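Local coordinates for 6-pyruvoyl tetrahydrobiopterin synthase (Plasmodium vivax, PDB 3LX3), which is a zinc-binding protein of the 6-pyruvoyl tetrahydropterin synthase family, assembled here from six chains, at residues S31-H36 against Q84-F89; H50-S55 against V166-S171; Y140-L145 against A174-N179; F37-G42 against D96-Q101. All blocks are in the same frame, centred on the assembly; numbering follows the deposited sequence. Where two conformers were deposited one is given.

Interaction 1: residues S31-H36 against Q84-F89. With ZN (zinc ion), chain B.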
# COMPACT_ATOMS: atom_id res chain seq x y z
N SER A 31 -16.02 0.70 2.64
CA SER A 31 -16.12 1.46 1.40
C SER A 31 -17.57 1.67 1.00
O SER A 31 -18.44 0.83 1.28
CB SER A 31 -15.41 0.73 0.25
OG SER A 31 -15.96 -0.56 0.04
N PHE A 32 -17.81 2.78 0.32
CA PHE A 32 -19.09 3.02 -0.33
C PHE A 32 -18.80 3.60 -1.69
O PHE A 32 -18.19 4.66 -1.81
CB PHE A 32 -20.10 3.87 0.48
CG PHE A 32 -19.57 5.13 1.13
CD1 PHE A 32 -19.87 6.38 0.60
CD2 PHE A 32 -18.85 5.08 2.33
CE1 PHE A 32 -19.46 7.54 1.26
CE2 PHE A 32 -18.40 6.22 2.91
CZ PHE A 32 -18.70 7.45 2.38
N ASN A 33 -19.19 2.86 -2.72
CA ASN A 33 -18.92 3.23 -4.07
C ASN A 33 -20.13 3.94 -4.63
O ASN A 33 -21.19 3.34 -4.82
CB ASN A 33 -18.61 1.96 -4.85
CG ASN A 33 -17.38 1.20 -4.29
OD1 ASN A 33 -16.63 1.69 -3.43
ND2 ASN A 33 -17.23 -0.03 -4.74
N CYS A 34 -19.98 5.26 -4.78
CA CYS A 34 -21.11 6.15 -4.96
C CYS A 34 -20.87 7.17 -6.07
O CYS A 34 -19.72 7.54 -6.37
CB CYS A 34 -21.43 6.93 -3.67
SG CYS A 34 -22.10 5.87 -2.37
N ALA A 35 -21.98 7.66 -6.62
CA ALA A 35 -21.96 8.78 -7.53
C ALA A 35 -22.30 10.07 -6.76
O ALA A 35 -23.03 10.04 -5.76
CB ALA A 35 -22.98 8.55 -8.66
N HIS A 36 -21.78 11.21 -7.23
CA HIS A 36 -22.08 12.48 -6.62
C HIS A 36 -21.71 13.61 -7.58
O HIS A 36 -21.06 13.37 -8.58
CB HIS A 36 -21.37 12.63 -5.25
CG HIS A 36 -20.00 13.24 -5.30
ND1 HIS A 36 -19.67 14.33 -4.51
CD2 HIS A 36 -18.88 12.91 -5.99
CE1 HIS A 36 -18.40 14.64 -4.73
NE2 HIS A 36 -17.90 13.81 -5.64
N GLN A 84 -25.15 1.21 3.84
CA GLN A 84 -26.32 2.02 3.59
C GLN A 84 -26.08 3.01 2.46
O GLN A 84 -26.98 3.32 1.68
CB GLN A 84 -26.74 2.78 4.85
CG GLN A 84 -27.17 1.83 5.97
CD GLN A 84 -27.23 2.52 7.34
OE1 GLN A 84 -26.87 3.71 7.49
NE2 GLN A 84 -27.69 1.78 8.35
N LEU A 85 -24.86 3.51 2.36
CA LEU A 85 -24.51 4.47 1.32
C LEU A 85 -24.13 3.82 -0.00
O LEU A 85 -24.45 4.32 -1.10
CB LEU A 85 -23.37 5.34 1.79
CG LEU A 85 -23.61 6.18 3.05
CD1 LEU A 85 -22.29 6.63 3.68
CD2 LEU A 85 -24.43 7.33 2.64
N ASP A 86 -23.44 2.70 0.10
CA ASP A 86 -22.83 2.05 -1.05
C ASP A 86 -23.79 1.82 -2.20
O ASP A 86 -24.95 1.43 -1.99
CB ASP A 86 -22.28 0.69 -0.61
CG ASP A 86 -21.55 -0.06 -1.71
OD1 ASP A 86 -21.91 -1.24 -1.96
OD2 ASP A 86 -20.64 0.48 -2.36
N HIS A 87 -23.30 2.06 -3.42
CA HIS A 87 -24.02 1.73 -4.66
C HIS A 87 -25.21 2.63 -4.88
O HIS A 87 -26.25 2.22 -5.33
CB HIS A 87 -24.45 0.26 -4.78
CG HIS A 87 -23.56 -0.51 -5.67
ND1 HIS A 87 -23.97 -1.05 -6.87
CD2 HIS A 87 -22.23 -0.77 -5.57
CE1 HIS A 87 -22.95 -1.65 -7.44
NE2 HIS A 87 -21.88 -1.49 -6.68
N HIS A 88 -25.06 3.90 -4.58
CA HIS A 88 -26.07 4.91 -4.85
C HIS A 88 -25.46 6.23 -5.26
O HIS A 88 -24.26 6.49 -5.09
CB HIS A 88 -26.86 5.24 -3.56
CG HIS A 88 -27.65 4.12 -3.03
ND1 HIS A 88 -27.15 3.28 -2.06
CD2 HIS A 88 -28.89 3.68 -3.31
CE1 HIS A 88 -28.06 2.37 -1.76
NE2 HIS A 88 -29.14 2.59 -2.50
N PHE A 89 -26.33 7.11 -5.76
CA PHE A 89 -26.05 8.52 -5.87
C PHE A 89 -26.29 9.21 -4.52
O PHE A 89 -27.38 9.04 -3.95
CB PHE A 89 -26.90 9.19 -6.97
CG PHE A 89 -26.73 10.67 -7.05
CD1 PHE A 89 -25.70 11.24 -7.74
CD2 PHE A 89 -27.67 11.54 -6.46
CE1 PHE A 89 -25.56 12.57 -7.83
CE2 PHE A 89 -27.53 12.89 -6.54
CZ PHE A 89 -26.48 13.42 -7.21
ZN ZN B . -15.93 13.97 -6.38
O HOH W 1 -18.25 -1.34 -1.69
O HOH W 2 -19.33 -1.52 -6.12
O HOH W 3 -16.06 16.01 -6.30
O HOH W 4 -13.90 14.50 -6.98
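L85 lays its CD1 methyl squarely over one face of the F32 ring, 3.7 Å from the ring centre and only 4° off the normal. The two side chains run side by side in the same direction, with F32 CB 3.8 Å from L85 CB. F32 holds its CG between its own backbone N and carbonyl carbon (chi1 46°), the rotation that brings the ring across this methyl. C34 SG lies at the edge of the same ring, in its plane, and also meets L85 O at 3.1 Å.

Leaving helix 71-85, the chain runs along strand 20-40 of the family's antiparallel sheet. D86 CG stands anti to N, and OD2 accepts N33 N at 2.8 Å in a nearly straight bond (175°) on the anti lone pair. A water, held by S31 OG in the conformer described, donates to the same oxygen. H87 N reaches N33 O at 2.8 Å from above the carbonyl plane, and a second water links N33 ND2 to H87 NE2. A35 N bonds to H88 O, while H88 ND1 folds back on L85 O at 3.0 Å. At the single bridge between A35 and F89, A35 CB touches F89 CD1 at 3.9 Å.

H36 points away and binds zinc through NE2 at 2.1 Å, beside H48 and H50; S132 OG bonds to its ND1. The H87 ring stacks on H48 of a second subunit. The carboxylate of D86 thus receives a peptide N-H and a water, tying the helix end to the strand that carries the zinc ligand H36 a few residues on.

Interaction 2: residues H50-S55 against V166-S171. With ZN (zinc ion), chain B; XTN (2-amino-1,5-dihydropteridine-4,6-dione), chain C.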
# COMPACT_ATOMS: atom_id res chain seq x y z
N HIS A 50 -16.83 7.83 -6.92
CA HIS A 50 -15.68 7.45 -6.10
C HIS A 50 -15.92 6.15 -5.37
O HIS A 50 -17.05 5.81 -5.04
CB HIS A 50 -15.47 8.50 -5.04
CG HIS A 50 -15.21 9.88 -5.56
ND1 HIS A 50 -14.08 10.20 -6.28
CD2 HIS A 50 -15.95 11.01 -5.49
CE1 HIS A 50 -14.14 11.47 -6.63
NE2 HIS A 50 -15.26 11.99 -6.16
N ASN A 51 -14.83 5.47 -5.05
CA ASN A 51 -14.80 4.47 -4.02
C ASN A 51 -14.45 5.19 -2.74
O ASN A 51 -13.28 5.38 -2.41
CB ASN A 51 -13.72 3.44 -4.33
CG ASN A 51 -13.89 2.76 -5.66
OD1 ASN A 51 -15.00 2.41 -6.05
ND2 ASN A 51 -12.78 2.59 -6.39
N TYR A 52 -15.45 5.66 -2.01
CA TYR A 52 -15.19 6.31 -0.74
C TYR A 52 -14.72 5.30 0.28
O TYR A 52 -15.19 4.16 0.31
CB TYR A 52 -16.45 6.96 -0.20
CG TYR A 52 -16.93 8.23 -0.91
CD1 TYR A 52 -16.50 9.48 -0.52
CD2 TYR A 52 -17.82 8.17 -1.98
CE1 TYR A 52 -16.98 10.67 -1.11
CE2 TYR A 52 -18.26 9.33 -2.59
CZ TYR A 52 -17.84 10.57 -2.18
OH TYR A 52 -18.33 11.68 -2.84
N ASN A 53 -13.82 5.72 1.16
CA ASN A 53 -13.34 4.86 2.23
C ASN A 53 -13.44 5.57 3.59
O ASN A 53 -13.25 6.77 3.67
CB ASN A 53 -11.88 4.54 1.96
CG ASN A 53 -11.37 3.51 2.90
OD1 ASN A 53 -10.68 3.85 3.87
ND2 ASN A 53 -11.77 2.29 2.69
N VAL A 54 -13.76 4.81 4.65
CA VAL A 54 -13.98 5.32 5.99
C VAL A 54 -13.07 4.59 6.92
O VAL A 54 -13.02 3.36 6.92
CB VAL A 54 -15.43 5.00 6.49
CG1 VAL A 54 -15.60 5.36 7.98
CG2 VAL A 54 -16.42 5.71 5.66
N SER A 55 -12.39 5.36 7.78
CA SER A 55 -11.75 4.77 8.95
C SER A 55 -12.29 5.38 10.22
O SER A 55 -12.74 6.51 10.24
CB SER A 55 -10.25 4.90 8.89
OG SER A 55 -9.86 6.23 8.98
N VAL A 166 -12.88 10.18 6.16
CA VAL A 166 -13.48 9.77 4.87
C VAL A 166 -12.56 10.26 3.76
O VAL A 166 -12.05 11.39 3.76
CB VAL A 166 -14.88 10.37 4.69
CG1 VAL A 166 -15.41 10.06 3.25
CG2 VAL A 166 -15.84 9.86 5.75
N SER A 167 -12.33 9.39 2.79
CA SER A 167 -11.63 9.81 1.56
C SER A 167 -12.49 9.61 0.33
O SER A 167 -13.15 8.57 0.23
CB SER A 167 -10.34 9.06 1.46
OG SER A 167 -10.49 7.69 1.28
N GLU A 168 -12.52 10.58 -0.59
CA GLU A 168 -13.09 10.40 -1.90
C GLU A 168 -12.14 9.51 -2.69
O GLU A 168 -12.57 8.70 -3.45
CB GLU A 168 -13.15 11.71 -2.73
CG GLU A 168 -14.37 12.58 -2.68
CD GLU A 168 -14.20 13.80 -3.62
OE1 GLU A 168 -13.07 13.98 -4.14
OE2 GLU A 168 -15.17 14.52 -3.90
N SER A 169 -10.85 9.74 -2.52
CA SER A 169 -9.79 8.97 -3.19
C SER A 169 -8.67 8.97 -2.16
O SER A 169 -8.66 9.84 -1.27
CB SER A 169 -9.41 9.64 -4.50
OG SER A 169 -8.68 10.81 -4.27
N PRO A 170 -7.76 8.02 -2.25
CA PRO A 170 -6.82 7.95 -1.10
C PRO A 170 -5.99 9.22 -0.93
O PRO A 170 -5.58 9.52 0.21
CB PRO A 170 -5.95 6.73 -1.41
CG PRO A 170 -6.76 5.93 -2.41
CD PRO A 170 -7.54 6.94 -3.22
N SER A 171 -5.82 9.99 -2.00
CA SER A 171 -5.01 11.22 -1.91
C SER A 171 -5.67 12.41 -1.23
O SER A 171 -5.02 13.44 -1.04
CB SER A 171 -4.56 11.67 -3.29
OG SER A 171 -5.64 12.06 -4.11
ZN ZN B . -15.93 13.97 -6.38
N1 XTN C . -12.12 20.03 -1.56
C2 XTN C . -12.53 19.69 -0.32
N2 XTN C . -12.06 20.35 0.76
N3 XTN C . -13.50 18.68 -0.14
C4 XTN C . -13.99 17.97 -1.16
O4 XTN C . -14.82 17.06 -0.93
N5 XTN C . -13.96 17.65 -3.54
C6 XTN C . -13.52 18.01 -4.78
O6 XTN C . -13.94 17.42 -5.78
C7 XTN C . -12.59 19.09 -4.92
N8 XTN C . -12.17 19.71 -3.81
C4A XTN C . -13.52 18.31 -2.43
C8A XTN C . -12.59 19.34 -2.60
O HOH W 5 -11.00 6.57 -1.26
O HOH W 6 -17.18 13.91 -1.82
O HOH W 4 -13.90 14.50 -6.98
O HOH W 3 -16.06 16.01 -6.30
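V166 meets V54 as an antiparallel non-hydrogen-bonded pair, its CG2 methyl 4.2 Å from V54 CG2, while its CG1 leans on Y52 CD1. I141 of helix 134-149 packs on both valines.

S167 comes next, in a hydrogen-bonded pair with N53: S167 N gives to N53 O at 2.9 Å and N53 N to S167 O at 3.1 Å, each donor in the plane of the carbonyl it meets. S167 OG rests 3.5 Å from N53 CB and shares a water with N51 O.

At E168 the chain turns a corner and the long side chain, extended beyond CG, runs toward the metal. Its CG lies over a face of the H50 ring, 3.8 Å from the ring centre, and also touches Y52 CE1 at 3.6 Å. The carboxylate stacks on the H50 ring with the planes 24° apart but stands 70° from that of Y52. H50 NE2 binds zinc at 2.1 Å; E168 OE2 makes a long metal bond of 2.7 Å, and H36 and H48 complete the protein ligands. H50 ND1 is bonded to N51 OD1 of a second subunit, which fixes the turn of the ring.

E168 OE2 also accepts a hydrogen bond from the water to which Y52 OH donates, and a weak one from N5 of 2-amino-1,5-dihydropteridine-4,6-dione. E168 OE1 accepts from a zinc-bound water that donates to the ligand's O6 as well. One carboxylate therefore joins metal, metal-bound water and ligand, while Y52, through its water, and the H50 ring constrain where that carboxylate sits.

Interaction 3: residues Y140-L145 against A174-N179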
# COMPACT_ATOMS: atom_id res chain seq x y z
N TYR A 140 -21.62 13.41 8.74
CA TYR A 140 -22.80 12.57 8.71
C TYR A 140 -22.44 11.16 9.21
O TYR A 140 -23.14 10.58 10.05
CB TYR A 140 -23.37 12.50 7.28
CG TYR A 140 -24.43 11.46 7.17
CD1 TYR A 140 -25.68 11.68 7.71
CD2 TYR A 140 -24.17 10.25 6.53
CE1 TYR A 140 -26.66 10.72 7.63
CE2 TYR A 140 -25.16 9.29 6.45
CZ TYR A 140 -26.40 9.53 6.99
OH TYR A 140 -27.38 8.57 6.92
N ILE A 141 -21.33 10.62 8.70
CA ILE A 141 -20.93 9.25 9.06
C ILE A 141 -20.58 9.16 10.53
O ILE A 141 -20.94 8.18 11.21
CB ILE A 141 -19.80 8.75 8.18
CG1 ILE A 141 -20.34 8.53 6.77
CG2 ILE A 141 -19.16 7.46 8.74
CD1 ILE A 141 -19.35 8.04 5.79
N LEU A 142 -19.87 10.16 11.04
CA LEU A 142 -19.53 10.17 12.46
C LEU A 142 -20.79 10.11 13.33
O LEU A 142 -20.87 9.33 14.28
CB LEU A 142 -18.74 11.44 12.82
CG LEU A 142 -18.38 11.67 14.29
CD1 LEU A 142 -17.52 10.52 14.79
CD2 LEU A 142 -17.67 13.01 14.43
N ASN A 143 -21.78 10.95 13.01
CA ASN A 143 -23.02 10.95 13.76
C ASN A 143 -23.72 9.59 13.67
O ASN A 143 -24.19 9.04 14.68
CB ASN A 143 -23.95 12.05 13.26
CG ASN A 143 -25.17 12.21 14.13
OD1 ASN A 143 -25.06 12.63 15.27
ND2 ASN A 143 -26.33 11.86 13.60
N GLN A 144 -23.78 9.02 12.48
CA GLN A 144 -24.42 7.72 12.27
C GLN A 144 -23.71 6.62 13.03
O GLN A 144 -24.36 5.72 13.58
CB GLN A 144 -24.50 7.36 10.79
CG GLN A 144 -25.46 8.16 9.98
CD GLN A 144 -26.89 8.07 10.48
OE1 GLN A 144 -27.47 9.05 10.93
NE2 GLN A 144 -27.42 6.88 10.46
N LEU A 145 -22.38 6.69 13.07
CA LEU A 145 -21.60 5.65 13.77
C LEU A 145 -21.80 5.67 15.26
O LEU A 145 -21.89 4.62 15.92
CB LEU A 145 -20.11 5.75 13.44
CG LEU A 145 -19.66 5.09 12.15
CD1 LEU A 145 -18.17 5.38 11.89
CD2 LEU A 145 -19.93 3.54 12.25
N ALA A 174 -10.73 13.79 4.64
CA ALA A 174 -11.21 14.70 5.66
C ALA A 174 -11.51 13.92 6.92
O ALA A 174 -12.10 12.86 6.89
CB ALA A 174 -12.49 15.42 5.21
N THR A 175 -11.10 14.51 8.05
CA THR A 175 -11.24 13.91 9.38
C THR A 175 -12.00 14.83 10.34
O THR A 175 -11.68 16.04 10.49
CB THR A 175 -9.85 13.62 9.97
OG1 THR A 175 -9.21 12.70 9.09
CG2 THR A 175 -9.96 12.98 11.34
N VAL A 176 -13.02 14.26 11.00
CA VAL A 176 -13.87 14.97 11.95
C VAL A 176 -13.96 14.14 13.23
O VAL A 176 -13.83 12.92 13.20
CB VAL A 176 -15.27 15.27 11.35
CG1 VAL A 176 -15.14 16.25 10.17
CG2 VAL A 176 -15.97 13.99 10.95
N HIS A 177 -14.20 14.81 14.35
CA HIS A 177 -14.27 14.13 15.65
C HIS A 177 -15.31 14.73 16.56
O HIS A 177 -15.81 15.85 16.34
CB HIS A 177 -12.91 14.14 16.37
CG HIS A 177 -12.49 15.48 16.83
ND1 HIS A 177 -11.56 16.25 16.16
CD2 HIS A 177 -12.86 16.20 17.92
CE1 HIS A 177 -11.38 17.39 16.82
NE2 HIS A 177 -12.16 17.38 17.89
N ARG A 178 -15.64 13.93 17.58
CA ARG A 178 -16.48 14.35 18.68
C ARG A 178 -15.88 13.82 19.97
O ARG A 178 -15.51 12.67 20.11
CB ARG A 178 -17.90 13.85 18.49
CG ARG A 178 -18.90 14.55 19.39
CD ARG A 178 -20.26 13.87 19.36
NE ARG A 178 -20.88 13.89 18.03
CZ ARG A 178 -22.02 13.26 17.73
NH1 ARG A 178 -22.67 12.55 18.63
NH2 ARG A 178 -22.49 13.33 16.50
N ASN A 179 -15.85 14.71 20.96
CA ASN A 179 -15.51 14.33 22.32
C ASN A 179 -16.83 13.94 22.97
O ASN A 179 -17.83 14.67 22.84
CB ASN A 179 -14.92 15.52 23.05
CG ASN A 179 -13.62 15.98 22.42
OD1 ASN A 179 -12.61 15.28 22.48
ND2 ASN A 179 -13.64 17.15 21.81
O HOH W 7 -24.83 10.55 17.12
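Helix 140-145 and strand 174-179 run in broadly the same direction, their axes 38° apart and 8.8 Å from each other at the closest point. L142 points at the strand. Its CG is anti to the backbone N, which sends the CD2 methyl down onto the strand backbone, 3.6 Å from H177 C. The same methyl has V176 CG2 beside it at 4.0 Å and R178 CB at 4.2 Å, so one leucine branch spans three successive strand residues.

The next residue, N143, makes the polar part of the contact. R178 leaves the strand extended, then bends at its third torsion (chi3 -63°), which carries the guanidinium up to the helix. There, for the N143 conformer described, NH2 gives a bond of 2.9 Å to N143 OD1, with an N-H...O angle of 155°. The N-H meets a lone pair of OD1 in the plane of the N143 amide, and the oxygen in turn lies at the guanidinium edge. In the same conformer a water donates to both N143 OD1 and N143 O and accepts a weak bond from R178 NH1.

Helix 134-149 also sets L139 against V176 and I146 against R178, while I141 faces L85 of helix 71-85. Strand 172-179 is hydrogen-bonded to strand 161-167 and forms one edge of this chain's large sheet; beyond A174 and T175 an antiparallel strand of a third subunit continues that sheet.

Interaction 4: residues F37-G42 against D96-Q101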
# COMPACT_ATOMS: atom_id res chain seq x y z
N PHE A 37 -22.04 14.82 -7.18
CA PHE A 37 -21.36 16.00 -7.72
C PHE A 37 -21.47 17.12 -6.68
O PHE A 37 -22.52 17.32 -6.05
CB PHE A 37 -21.88 16.42 -9.13
CG PHE A 37 -23.34 16.84 -9.19
CD1 PHE A 37 -23.72 18.16 -8.97
CD2 PHE A 37 -24.30 15.92 -9.56
CE1 PHE A 37 -25.05 18.54 -9.10
CE2 PHE A 37 -25.61 16.28 -9.66
CZ PHE A 37 -25.98 17.59 -9.42
N ILE A 38 -20.40 17.89 -6.57
CA ILE A 38 -20.36 19.10 -5.72
C ILE A 38 -21.09 20.23 -6.42
O ILE A 38 -20.90 20.47 -7.61
CB ILE A 38 -18.89 19.56 -5.51
CG1 ILE A 38 -18.09 18.51 -4.73
CG2 ILE A 38 -18.85 20.97 -4.83
CD1 ILE A 38 -18.58 18.22 -3.34
N ALA A 39 -21.94 20.94 -5.68
CA ALA A 39 -22.52 22.20 -6.12
C ALA A 39 -22.55 23.15 -4.95
O ALA A 39 -22.99 22.79 -3.87
CB ALA A 39 -23.97 21.99 -6.65
N PHE A 40 -22.10 24.37 -5.18
CA PHE A 40 -22.23 25.47 -4.21
C PHE A 40 -22.41 26.77 -4.99
O PHE A 40 -22.50 26.74 -6.19
CB PHE A 40 -21.06 25.52 -3.19
CG PHE A 40 -19.67 25.57 -3.77
CD1 PHE A 40 -19.09 26.77 -4.18
CD2 PHE A 40 -18.88 24.43 -3.76
CE1 PHE A 40 -17.78 26.83 -4.65
CE2 PHE A 40 -17.57 24.48 -4.23
CZ PHE A 40 -17.03 25.69 -4.69
N LYS A 41 -22.50 27.92 -4.33
CA LYS A 41 -22.81 29.16 -5.04
C LYS A 41 -21.72 29.47 -6.03
O LYS A 41 -20.55 29.57 -5.66
CB LYS A 41 -22.97 30.32 -4.03
CG LYS A 41 -24.24 30.28 -3.23
CD LYS A 41 -25.45 30.59 -4.12
CE LYS A 41 -26.77 30.59 -3.34
NZ LYS A 41 -27.90 30.70 -4.34
N GLY A 42 -22.11 29.57 -7.29
CA GLY A 42 -21.18 29.82 -8.38
C GLY A 42 -20.40 28.65 -8.96
O GLY A 42 -19.55 28.85 -9.81
N ASP A 96 -28.56 24.48 -0.93
CA ASP A 96 -29.20 25.74 -1.23
C ASP A 96 -29.05 26.13 -2.69
O ASP A 96 -29.56 27.18 -3.10
CB ASP A 96 -28.65 26.85 -0.32
CG ASP A 96 -27.14 27.06 -0.44
OD1 ASP A 96 -26.39 26.17 -0.90
OD2 ASP A 96 -26.69 28.15 -0.01
N VAL A 97 -28.39 25.30 -3.49
CA VAL A 97 -28.19 25.59 -4.92
C VAL A 97 -28.75 24.53 -5.84
O VAL A 97 -28.51 24.56 -7.05
CB VAL A 97 -26.70 25.83 -5.24
CG1 VAL A 97 -26.16 27.04 -4.52
CG2 VAL A 97 -25.85 24.60 -4.92
N LEU A 98 -29.44 23.53 -5.29
CA LEU A 98 -30.09 22.50 -6.08
C LEU A 98 -31.57 22.54 -5.81
O LEU A 98 -31.99 22.73 -4.66
CB LEU A 98 -29.59 21.10 -5.75
CG LEU A 98 -28.10 20.87 -5.89
CD1 LEU A 98 -27.75 19.46 -5.36
CD2 LEU A 98 -27.66 21.08 -7.31
N ASN A 99 -32.36 22.41 -6.88
CA ASN A 99 -33.82 22.25 -6.80
C ASN A 99 -34.13 20.79 -6.96
O ASN A 99 -33.88 20.21 -8.01
CB ASN A 99 -34.47 23.09 -7.90
CG ASN A 99 -35.96 23.06 -7.89
OD1 ASN A 99 -36.56 22.02 -7.77
ND2 ASN A 99 -36.57 24.23 -8.09
N ILE A 100 -34.61 20.15 -5.91
CA ILE A 100 -34.77 18.69 -5.86
C ILE A 100 -36.26 18.43 -5.94
O ILE A 100 -37.01 18.82 -5.04
CB ILE A 100 -34.16 18.08 -4.56
CG1 ILE A 100 -32.66 18.41 -4.48
CG2 ILE A 100 -34.46 16.56 -4.52
CD1 ILE A 100 -31.95 18.01 -3.16
N GLN A 101 -36.72 17.85 -7.05
CA GLN A 101 -38.15 17.63 -7.33
C GLN A 101 -38.43 16.12 -7.30
O GLN A 101 -37.59 15.32 -7.72
CB GLN A 101 -38.55 18.22 -8.73
CG GLN A 101 -40.09 18.15 -9.14
CD GLN A 101 -40.46 18.75 -10.55
OE1 GLN A 101 -39.68 19.48 -11.15
NE2 GLN A 101 -41.67 18.48 -11.03
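V97 presses its CG2 methyl against A39, 3.7 Å from A39 CB and 3.5 Å from A39 O, and turns its other branch to K41. There V97 CG1 meets K41 CD at 3.6 Å, against a lysine chain that bends at its second torsion (chi2 -70°) and crosses the valine at a slant. L98 adds its CD2 methyl, 3.9 Å from A39 CB and 4.1 Å from F37 CE1; the F37 and L98 side chains pass alongside, running in opposed senses. No hydrogen bond joins the two segments. K41 NZ and D96 OD2 remain 5.2 Å apart, too far for a salt bridge, although opposite charges at that range may still attract weakly.

The contact sits where the end of strand 20-40, part of the long antiparallel sheet of the tunnelling fold, meets a separate three-stranded antiparallel sheet made of 98-103, 106-111 and 116-120.

Farther out, Y117 of the small sheet stacks on the F37 ring, and C111 packs against both F37 and L98. Next to F37, I38 N is hydrogen-bonded to E45 OE2. K41 NZ has a long, weak ion pair with E112 OE1, and S95 OG accepts V97 N, fixing the chain just ahead of the small sheet. On the side of 37-42 turned from V97, F40 packs on H131 and on D65 of a third subunit.

How the interactions relate
All four interactions reach the large antiparallel sheet, ordered 20-40, 48-61, 161-167, 172-179, with helices 71-85 and 134-149 packed on it. Interactions 1 and 2, centres 11 Å apart, are joined by backbone bonds between neighbouring strands. I141 of interaction 3 packs on both, their centres about 18 and 14 Å away, and V166 and A174 also join 2 to 3. Interaction 4, its centre about 19 Å from that of interaction 1, continues strand 20-40, with F37 against F89. Along the chain, interactions 1, 2 and 4 alternate their segments; 3 opens after 1 and 4 close and crosses 2. Interactions 1 and 2 thus bring H36, H50 and E168 to one zinc, while 3 and 4 join the sheet to a helix and to the small sheet.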